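Local coordinates for protein T cell receptor gamma chain (Monodelphis domestica, PDB 7L15) that forms the gamma chain of a marsupial gamma mu T cell receptor and probably takes part in antigen recognition through its immunoglobulin V domain, at residues B[50-54]-B[55-59]. Numbering follows the deposited sequence.
Sequences LVYSR and SKSES
With CG of Y52 (chi1 171°) and OG of S57 (chi1 -165°) each lying opposite its own backbone N, the two hydroxyls meet along one flank of a tight beta hairpin, OH of Y52 hydrogen-bonding OG of S57 at 3.1 Å. The hairpin joins strands 47-53 and 58-61 of the immunoglobulin V domain; in the V-set fold these correspond to C' and C'', and the turn between them is the CDR2 loop. S53 and E58 form its last hydrogen-bonded antiparallel pair: N of S53 reaches O of E58 at 2.9 Å, and N of E58 returns to O of S53 at 3.1 Å. S57 also faces S53, which makes a G1 beta bulge; S57 has the positive phi (46°) usual at the first position of such a bulge. A weak bond from N of S57 to O of R54 spans the turn itself. On the Y52 side of the sheet, the phenol ring runs alongside the backbone of 57-59, its edge toward S59 with CA of S59 in the ring plane and CB of S59 4.0 Å from CD1 of Y52. L50 sits farther along the same side, its methyls against OG of S59, a hydroxyl held by the backbone N of A72. The other side carries S53, whose OG is hydrogen-bonded to the carboxylate of D33; D33 also accepts a bond from N of S55, tying the loop to the region just before strand 34-40. The K56 chain, bent at both chi3 and chi4, curls back over S53, leaving NZ of K56 in a weak hydrogen bond, 3.5 Å long, with OG of S53.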
loop_
_atom_site.group_PDB
_atom_site.type_symbol
_atom_site.label_atom_id
_atom_site.label_comp_id
_atom_site.label_asym_id
_atom_site.label_seq_id
_atom_site.Cartn_x
_atom_site.Cartn_y
_atom_site.Cartn_z
ATOM N N LEU B 50 22.802 2.113 1.586
ATOM C CA LEU B 50 23.838 2.085 2.611
ATOM C C LEU B 50 23.430 1.089 3.686
ATOM O O LEU B 50 22.271 0.678 3.770
ATOM C CB LEU B 50 24.074 3.474 3.230
ATOM C CG LEU B 50 23.040 4.139 4.152
ATOM C CD1 LEU B 50 23.017 3.552 5.564
ATOM C CD2 LEU B 50 23.306 5.638 4.237
ATOM N N VAL B 51 24.392 0.737 4.532
ATOM C CA VAL B 51 24.136 -0.068 5.716
ATOM C C VAL B 51 24.816 0.596 6.909
ATOM O O VAL B 51 25.909 1.162 6.789
ATOM C CB VAL B 51 24.606 -1.527 5.540
ATOM C CG1 VAL B 51 26.110 -1.589 5.287
ATOM C CG2 VAL B 51 24.220 -2.349 6.759
ATOM N N TYR B 52 24.149 0.557 8.054
ATOM C CA TYR B 52 24.583 1.253 9.251
ATOM C C TYR B 52 24.712 0.244 10.378
ATOM O O TYR B 52 23.785 -0.535 10.628
ATOM C CB TYR B 52 23.589 2.356 9.626
ATOM C CG TYR B 52 23.832 3.012 10.971
ATOM C CD1 TYR B 52 24.865 3.925 11.149
ATOM C CD2 TYR B 52 23.010 2.736 12.054
ATOM C CE1 TYR B 52 25.077 4.536 12.379
ATOM C CE2 TYR B 52 23.210 3.341 13.285
ATOM C CZ TYR B 52 24.244 4.239 13.446
ATOM O OH TYR B 52 24.444 4.836 14.676
ATOM N N SER B 53 25.871 0.249 11.032
ATOM C CA SER B 53 26.116 -0.574 12.212
ATOM C C SER B 53 25.748 0.242 13.447
ATOM O O SER B 53 26.396 1.252 13.745
ATOM C CB SER B 53 27.576 -1.017 12.261
ATOM O OG SER B 53 27.846 -1.766 13.433
ATOM N N ARG B 54 24.712 -0.188 14.170
ATOM C CA ARG B 54 24.283 0.574 15.336
ATOM C C ARG B 54 25.381 0.619 16.399
ATOM O O ARG B 54 25.680 1.687 16.950
ATOM C CB ARG B 54 22.996 -0.021 15.904
ATOM C CG ARG B 54 21.732 0.363 15.133
ATOM C CD ARG B 54 20.512 -0.020 15.931
ATOM N NE ARG B 54 20.705 -1.340 16.514
ATOM C CZ ARG B 54 19.957 -1.842 17.485
ATOM N NH1 ARG B 54 18.958 -1.129 17.990
ATOM N NH2 ARG B 54 20.216 -3.055 17.953
ATOM N N SER B 55 26.007 -0.526 16.683
ATOM C CA SER B 55 27.048 -0.579 17.703
ATOM C C SER B 55 28.214 0.326 17.335
ATOM O O SER B 55 28.482 1.323 18.017
ATOM C CB SER B 55 27.529 -2.018 17.893
ATOM O OG SER B 55 28.506 -2.332 16.915
ATOM N N LYS B 56 28.909 0.009 16.235
ATOM C CA LYS B 56 30.022 0.840 15.785
ATOM C C LYS B 56 29.577 2.233 15.329
ATOM O O LYS B 56 30.441 3.057 15.008
ATOM C CB LYS B 56 30.799 0.143 14.650
ATOM C CG LYS B 56 30.978 -1.368 14.859
ATOM C CD LYS B 56 32.136 -1.963 14.056
ATOM C CE LYS B 56 31.999 -1.774 12.551
ATOM N NZ LYS B 56 30.886 -2.570 11.940
ATOM N N SER B 57 28.273 2.528 15.322
ATOM C CA SER B 57 27.738 3.831 14.901
ATOM C C SER B 57 28.375 4.294 13.592
ATOM O O SER B 57 28.849 5.423 13.465
ATOM C CB SER B 57 27.920 4.874 16.001
ATOM O OG SER B 57 27.118 6.016 15.733
ATOM N N GLU B 58 28.355 3.406 12.600
ATOM C CA GLU B 58 29.109 3.582 11.367
ATOM C C GLU B 58 28.185 3.414 10.165
ATOM O O GLU B 58 27.461 2.416 10.073
ATOM C CB GLU B 58 30.251 2.571 11.321
ATOM C CG GLU B 58 31.210 2.769 10.187
ATOM C CD GLU B 58 32.259 1.694 10.165
ATOM O OE1 GLU B 58 32.791 1.411 9.073
ATOM O OE2 GLU B 58 32.542 1.122 11.245
ATOM N N SER B 59 28.212 4.383 9.249
ATOM C CA SER B 59 27.343 4.401 8.078
ATOM C C SER B 59 28.172 4.166 6.820
ATOM O O SER B 59 29.008 5.002 6.460
ATOM C CB SER B 59 26.589 5.726 7.983
ATOM O OG SER B 59 26.002 5.880 6.705
#